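Local coordinates for ABC-type transport system, molybdenum-specific extracellular solute-binding protein (Clostridium difficile, PDB 4KD5) that probably binds molybdate or tungstate outside the cell and delivers the oxyanion to an ABC transporter for uptake, at residues S5-K17 against N33-L46. Sequence-based numbering, arbitrary orientation. Where two conformers were deposited one is given.
Sequences SVELNISAAASLK and NVKLTVNYGASGSL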
ATOM      1  N   SER A   5      10.284  -2.837  -8.025  1.00 75.82           N
ATOM      2  CA  SER A   5      10.958  -3.470  -6.894  1.00 79.33           C
ATOM      3  C   SER A   5      11.107  -2.503  -5.720  1.00 80.60           C
ATOM      4  O   SER A   5      11.258  -1.295  -5.910  1.00 87.42           O
ATOM      5  CB  SER A   5      12.327  -4.005  -7.316  1.00 80.95           C
ATOM      6  OG  SER A   5      13.012  -4.581  -6.218  1.00 79.27           O
ATOM      7  N   VAL A   6      11.054  -3.041  -4.505  1.00 70.72           N
ATOM      8  CA  VAL A   6      11.136  -2.226  -3.297  1.00 64.87           C
ATOM      9  C   VAL A   6      12.250  -2.718  -2.378  1.00 61.49           C
ATOM     10  O   VAL A   6      12.407  -3.922  -2.172  1.00 60.36           O
ATOM     11  CB  VAL A   6       9.800  -2.234  -2.526  1.00 55.96           C
ATOM     12  CG1 VAL A   6       9.932  -1.470  -1.226  1.00 51.05           C
ATOM     13  CG2 VAL A   6       8.701  -1.621  -3.367  1.00 53.88           C
ATOM     14  N   GLU A   7      13.025  -1.782  -1.837  1.00 63.41           N
ATOM     15  CA  GLU A   7      14.067  -2.118  -0.875  1.00 69.11           C
ATOM     16  C   GLU A   7      13.725  -1.536   0.492  1.00 64.82           C
ATOM     17  O   GLU A   7      13.745  -0.317   0.678  1.00 65.84           O
ATOM     18  CB  GLU A   7      15.427  -1.607  -1.358  1.00 80.88           C
ATOM     19  CG  GLU A   7      15.854  -2.186  -2.701  1.00 93.47           C
ATOM     20  CD  GLU A   7      17.093  -1.522  -3.268  1.00101.64           C
ATOM     21  OE1 GLU A   7      17.550  -0.512  -2.694  1.00107.62           O
ATOM     22  OE2 GLU A   7      17.612  -2.013  -4.292  1.00104.74           O
ATOM     23  N   LEU A   8      13.404  -2.412   1.441  1.00 66.05           N
ATOM     24  CA  LEU A   8      13.070  -1.988   2.798  1.00 59.03           C
ATOM     25  C   LEU A   8      14.286  -2.079   3.718  1.00 51.42           C
ATOM     26  O   LEU A   8      15.000  -3.089   3.724  1.00 54.62           O
ATOM     27  CB  LEU A   8      11.925  -2.829   3.371  1.00 56.01           C
ATOM     28  CG  LEU A   8      10.543  -2.714   2.734  1.00 51.65           C
ATOM     29  CD1 LEU A   8       9.554  -3.638   3.435  1.00 49.56           C
ATOM     30  CD2 LEU A   8      10.043  -1.288   2.784  1.00 49.57           C
ATOM     31  N   ASN A   9      14.527  -1.020   4.482  1.00 49.85           N
ATOM     32  CA  ASN A   9      15.564  -1.048   5.501  1.00 42.02           C
ATOM     33  C   ASN A   9      14.966  -1.401   6.853  1.00 41.86           C
ATOM     34  O   ASN A   9      14.138  -0.658   7.387  1.00 41.88           O
ATOM     35  CB  ASN A   9      16.279   0.305   5.575  1.00 41.67           C
ATOM     36  CG  ASN A   9      17.276   0.497   4.453  1.00 53.66           C
ATOM     37  OD1 ASN A   9      18.178  -0.319   4.262  1.00 57.94           O
ATOM     38  ND2 ASN A   9      17.109   1.573   3.693  1.00 65.51           N
ATOM     39  N   ILE A  10      15.371  -2.541   7.401  1.00 42.75           N
ATOM     40  CA  ILE A  10      14.909  -2.940   8.725  1.00 50.78           C
ATOM     41  C   ILE A  10      16.049  -2.886   9.741  1.00 50.41           C
ATOM     42  O   ILE A  10      17.118  -3.456   9.519  1.00 57.27           O
ATOM     43  CB  ILE A  10      14.274  -4.348   8.723  1.00 49.86           C
ATOM     44  CG1 ILE A  10      12.934  -4.336   7.994  1.00 52.42           C
ATOM     45  CG2 ILE A  10      14.047  -4.840  10.142  1.00 39.19           C
ATOM     46  CD1 ILE A  10      13.040  -4.459   6.502  1.00 48.33           C
ATOM     47  N   SER A  11      15.823  -2.184  10.846  1.00 47.75           N
ATOM     48  CA  SER A  11      16.762  -2.193  11.963  1.00 54.08           C
ATOM     49  C   SER A  11      16.151  -2.997  13.107  1.00 57.87           C
ATOM     50  O   SER A  11      15.011  -2.749  13.502  1.00 63.94           O
ATOM     51  CB  SER A  11      17.080  -0.773  12.419  1.00 50.12           C
ATOM     52  OG  SER A  11      15.901  -0.037  12.662  1.00 60.51           O
ATOM     53  N   ALA A  12      16.901  -3.968  13.625  1.00 49.35           N
ATOM     54  CA  ALA A  12      16.395  -4.857  14.667  1.00 46.31           C
ATOM     55  C   ALA A  12      17.433  -5.059  15.754  1.00 57.73           C
ATOM     56  O   ALA A  12      18.624  -4.877  15.521  1.00 63.45           O
ATOM     57  CB  ALA A  12      15.997  -6.192  14.075  1.00 46.33           C
ATOM     58  N   ALA A  13      16.982  -5.454  16.941  1.00 62.15           N
ATOM     59  CA  ALA A  13      17.902  -5.784  18.022  1.00 63.79           C
ATOM     60  C   ALA A  13      18.764  -6.958  17.581  1.00 62.90           C
ATOM     61  O   ALA A  13      18.250  -7.925  17.017  1.00 60.05           O
ATOM     62  CB  ALA A  13      17.138  -6.134  19.277  1.00 45.16           C
ATOM     63  N   ALA A  14      20.064  -6.886  17.861  1.00 61.09           N
ATOM     64  CA  ALA A  14      21.022  -7.895  17.401  1.00 61.18           C
ATOM     65  C   ALA A  14      20.732  -9.320  17.877  1.00 59.46           C
ATOM     66  O   ALA A  14      21.359 -10.273  17.412  1.00 68.24           O
ATOM     67  CB  ALA A  14      22.432  -7.490  17.788  1.00 63.52           C
ATOM     68  N   SER A  15      19.775  -9.461  18.788  0.53 58.31           N
ATOM     69  CA  SER A  15      19.385 -10.765  19.299  0.53 59.44           C
ATOM     70  C   SER A  15      18.477 -11.502  18.318  0.53 57.95           C
ATOM     71  O   SER A  15      18.366 -12.726  18.369  0.53 57.42           O
ATOM     72  CB  SER A  15      18.679 -10.598  20.643  0.53 62.23           C
ATOM     73  OG  SER A  15      19.241  -9.525  21.382  0.53 64.70           O
ATOM     74  N   LEU A  16      17.838 -10.751  17.425  0.53 54.59           N
ATOM     75  CA  LEU A  16      16.890 -11.322  16.467  0.53 55.55           C
ATOM     76  C   LEU A  16      17.547 -11.860  15.200  0.53 57.51           C
ATOM     77  O   LEU A  16      16.864 -12.415  14.343  0.53 58.23           O
ATOM     78  CB  LEU A  16      15.832 -10.284  16.070  0.53 56.23           C
ATOM     79  CG  LEU A  16      14.717  -9.863  17.033  0.53 56.40           C
ATOM     80  CD1 LEU A  16      14.005 -11.074  17.600  0.53 57.94           C
ATOM     81  CD2 LEU A  16      15.236  -8.983  18.151  0.53 58.48           C
ATOM     82  N   LYS A  17      18.862 -11.690  15.079  1.00 58.27           N
ATOM     83  CA  LYS A  17      19.576 -12.011  13.831  1.00 64.33           C
ATOM     84  C   LYS A  17      19.283 -13.382  13.224  1.00 65.46           C
ATOM     85  O   LYS A  17      19.093 -13.506  12.011  1.00 60.06           O
ATOM     86  CB  LYS A  17      21.095 -11.821  13.988  1.00 68.49           C
ATOM     87  CG  LYS A  17      21.916 -12.388  12.829  1.00 70.11           C
ATOM     88  CD  LYS A  17      23.411 -12.069  12.942  1.00 71.17           C
ATOM     89  CE  LYS A  17      23.773 -10.791  12.195  1.00 73.24           C
ATOM     90  NZ  LYS A  17      25.242 -10.528  12.173  1.00 79.30           N
ATOM     91  N   ASN A  33       9.022  -9.155  -4.973  1.00 63.36           N
ATOM     92  CA  ASN A  33       9.300  -7.753  -5.281  1.00 67.13           C
ATOM     93  C   ASN A  33       9.994  -6.950  -4.181  1.00 65.56           C
ATOM     94  O   ASN A  33      10.336  -5.786  -4.387  1.00 69.52           O
ATOM     95  CB  ASN A  33       8.016  -7.041  -5.706  1.00 69.78           C
ATOM     96  CG  ASN A  33       7.883  -6.931  -7.209  1.00 76.58           C
ATOM     97  OD1 ASN A  33       7.865  -5.830  -7.762  1.00 84.09           O
ATOM     98  ND2 ASN A  33       7.798  -8.074  -7.883  1.00 78.76           N
ATOM     99  N   VAL A  34      10.205  -7.561  -3.021  1.00 62.39           N
ATOM    100  CA  VAL A  34      10.831  -6.855  -1.907  1.00 55.66           C
ATOM    101  C   VAL A  34      12.219  -7.400  -1.595  1.00 56.12           C
ATOM    102  O   VAL A  34      12.397  -8.610  -1.433  1.00 51.68           O
ATOM    103  CB  VAL A  34       9.955  -6.902  -0.641  1.00 51.19           C
ATOM    104  CG1 VAL A  34      10.640  -6.183   0.514  1.00 43.20           C
ATOM    105  CG2 VAL A  34       8.611  -6.269  -0.917  1.00 50.18           C
ATOM    106  N   LYS A  35      13.196  -6.499  -1.533  1.00 61.17           N
ATOM    107  CA  LYS A  35      14.535  -6.835  -1.068  1.00 60.92           C
ATOM    108  C   LYS A  35      14.696  -6.255   0.329  1.00 50.38           C
ATOM    109  O   LYS A  35      14.497  -5.055   0.532  1.00 49.30           O
ATOM    110  CB  LYS A  35      15.589  -6.230  -1.991  1.00 66.95           C
ATOM    111  CG  LYS A  35      15.386  -6.529  -3.469  1.00 83.46           C
ATOM    112  CD  LYS A  35      16.096  -5.493  -4.330  1.00 91.50           C
ATOM    113  CE  LYS A  35      16.115  -5.885  -5.801  1.00 98.85           C
ATOM    114  NZ  LYS A  35      16.810  -4.855  -6.631  1.00103.64           N
ATOM    115  N   LEU A  36      15.061  -7.095   1.291  1.00 50.36           N
ATOM    116  CA  LEU A  36      15.216  -6.642   2.671  1.00 49.12           C
ATOM    117  C   LEU A  36      16.688  -6.431   3.024  1.00 51.48           C
ATOM    118  O   LEU A  36      17.530  -7.289   2.747  1.00 51.66           O
ATOM    119  CB  LEU A  36      14.585  -7.647   3.639  1.00 45.27           C
ATOM    120  CG  LEU A  36      13.090  -7.940   3.508  1.00 46.58           C
ATOM    121  CD1 LEU A  36      12.673  -9.061   4.447  1.00 48.47           C
ATOM    122  CD2 LEU A  36      12.271  -6.699   3.796  1.00 41.55           C
ATOM    123  N   THR A  37      16.998  -5.288   3.629  1.00 55.41           N
ATOM    124  CA  THR A  37      18.343  -5.039   4.144  1.00 58.99           C
ATOM    125  C   THR A  37      18.264  -4.860   5.659  1.00 63.66           C
ATOM    126  O   THR A  37      17.764  -3.843   6.149  1.00 67.23           O
ATOM    127  CB  THR A  37      18.987  -3.804   3.489  1.00 55.29           C
ATOM    128  OG1 THR A  37      19.251  -4.078   2.108  1.00 67.94           O
ATOM    129  CG2 THR A  37      20.297  -3.455   4.176  1.00 52.87           C
ATOM    130  N   VAL A  38      18.750  -5.851   6.402  1.00 59.89           N
ATOM    131  CA  VAL A  38      18.608  -5.841   7.856  1.00 59.95           C
ATOM    132  C   VAL A  38      19.882  -5.394   8.571  1.00 60.30           C
ATOM    133  O   VAL A  38      20.929  -6.037   8.465  1.00 67.38           O
ATOM    134  CB  VAL A  38      18.170  -7.215   8.399  1.00 61.35           C
ATOM    135  CG1 VAL A  38      17.847  -7.108   9.870  1.00 65.52           C
ATOM    136  CG2 VAL A  38      16.950  -7.713   7.658  1.00 56.12           C
ATOM    137  N   ASN A  39      19.777  -4.289   9.301  1.00 57.86           N
ATOM    138  CA  ASN A  39      20.879  -3.782  10.104  1.00 57.83           C
ATOM    139  C   ASN A  39      20.646  -4.094  11.582  1.00 59.63           C
ATOM    140  O   ASN A  39      19.543  -3.894  12.097  1.00 58.70           O
ATOM    141  CB  ASN A  39      21.029  -2.275   9.891  1.00 65.49           C
ATOM    142  CG  ASN A  39      22.154  -1.675  10.711  1.00 81.68           C
ATOM    143  OD1 ASN A  39      23.333  -1.831  10.384  1.00 87.54           O
ATOM    144  ND2 ASN A  39      21.793  -0.960  11.771  1.00 83.96           N
ATOM    145  N   TYR A  40      21.676  -4.589  12.260  1.00 59.92           N
ATOM    146  CA  TYR A  40      21.556  -4.951  13.667  1.00 62.10           C
ATOM    147  C   TYR A  40      22.333  -3.999  14.574  1.00 67.58           C
ATOM    148  O   TYR A  40      23.372  -3.459  14.181  1.00 70.47           O
ATOM    149  CB  TYR A  40      22.020  -6.396  13.881  1.00 58.47           C
ATOM    150  CG  TYR A  40      21.230  -7.397  13.077  1.00 56.88           C
ATOM    151  CD1 TYR A  40      19.993  -7.842  13.515  1.00 58.84           C
ATOM    152  CD2 TYR A  40      21.716  -7.893  11.879  1.00 56.31           C
ATOM    153  CE1 TYR A  40      19.266  -8.752  12.780  1.00 65.12           C
ATOM    154  CE2 TYR A  40      20.997  -8.804  11.140  1.00 57.07           C
ATOM    155  CZ  TYR A  40      19.776  -9.231  11.595  1.00 61.39           C
ATOM    156  OH  TYR A  40      19.059 -10.139  10.857  1.00 62.30           O
ATOM    157  N   GLY A  41      21.823  -3.791  15.786  1.00 62.40           N
ATOM    158  CA  GLY A  41      22.497  -2.956  16.765  1.00 68.54           C
ATOM    159  C   GLY A  41      21.787  -2.918  18.106  1.00 64.13           C
ATOM    160  O   GLY A  41      20.813  -3.642  18.329  1.00 53.48           O
ATOM    161  N   ALA A  42      22.286  -2.073  19.006  1.00 62.67           N
ATOM    162  CA  ALA A  42      21.642  -1.850  20.300  1.00 61.89           C
ATOM    163  C   ALA A  42      20.469  -0.886  20.135  1.00 64.86           C
ATOM    164  O   ALA A  42      20.621   0.184  19.543  1.00 65.98           O
ATOM    165  CB  ALA A  42      22.638  -1.295  21.295  1.00 64.06           C
ATOM    166  N   SER A  43      19.316  -1.265  20.685  1.00 64.29           N
ATOM    167  CA  SER A  43      18.065  -0.536  20.489  1.00 58.19           C
ATOM    168  C   SER A  43      18.176   0.967  20.725  1.00 56.68           C
ATOM    169  O   SER A  43      17.625   1.759  19.960  1.00 62.75           O
ATOM    170  CB  SER A  43      16.968  -1.126  21.374  1.00 58.67           C
ATOM    171  OG  SER A  43      16.814  -2.508  21.126  1.00 62.98           O
ATOM    172  N   GLY A  44      18.894   1.354  21.774  1.00 62.31           N
ATOM    173  CA  GLY A  44      19.070   2.757  22.097  1.00 59.67           C
ATOM    174  C   GLY A  44      19.799   3.551  21.028  1.00 58.44           C
ATOM    175  O   GLY A  44      19.427   4.687  20.738  1.00 62.23           O
ATOM    176  N   SER A  45      20.838   2.959  20.444  1.00 56.39           N
ATOM    177  CA  SER A  45      21.608   3.614  19.393  1.00 56.89           C
ATOM    178  C   SER A  45      20.838   3.638  18.076  1.00 59.48           C
ATOM    179  O   SER A  45      20.916   4.603  17.311  1.00 63.56           O
ATOM    180  CB  SER A  45      22.949   2.912  19.206  1.00 63.11           C
ATOM    181  OG  SER A  45      23.661   2.864  20.424  1.00 78.74           O
ATOM    182  N   LEU A  46      20.107   2.559  17.815  1.00 50.99           N
ATOM    183  CA  LEU A  46      19.222   2.484  16.661  1.00 54.05           C
ATOM    184  C   LEU A  46      18.175   3.592  16.730  1.00 58.07           C
ATOM    185  O   LEU A  46      17.810   4.180  15.713  1.00 60.55           O
ATOM    186  CB  LEU A  46      18.550   1.110  16.597  1.00 48.43           C
ATOM    187  CG  LEU A  46      19.482  -0.095  16.457  1.00 50.29           C
ATOM    188  CD1 LEU A  46      18.715  -1.409  16.523  1.00 53.04           C
ATOM    189  CD2 LEU A  46      20.270  -0.013  15.160  1.00 48.58           C
TER
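The first beta-alpha-beta unit of this periplasmic-binding-protein fold pairs strands 6-13 and 34-41 in parallel, joined through helix 17-28. Val6 N donates to Asn33 O at 2.8 Å, and Lys35 N returns a bond to Val6 O; the alternation runs on to Ala12 N and Asn39 O at 3.1 Å. Beyond it the strands part, and Gly41 N to Ala12 O is weak at 3.4 Å.

On one face, Leu36 CD2 touches both Ile10 CD1, 3.6 Å away, and Leu8 CB; Phe211 of helix 205-215 touches both leucines. Farther along this face, Tyr40 has CG beside its backbone N (chi1 -59°), and Lys17 CB stands over one face of the Tyr40 ring, 3.9 Å from the centroid in a CH-pi contact, while a bend at chi3 (-93°) brings Lys17 CE to 3.6 Å from Tyr40 CD2. On the other face, the extended chain of Lys35 slants across Glu7. Lys35 CD meets Glu7 CG at 3.7 Å, and a long salt bridge joins Lys35 NZ to Glu7 OE2 (3.8 Å).

Backbone bonds thus set the parallel register, side chains on both faces pack across it, and the bonds weaken where the chains diverge toward the loop with Ser15 and the start of helix 43-52 with Ser43, both predicted to belong to the molybdate site.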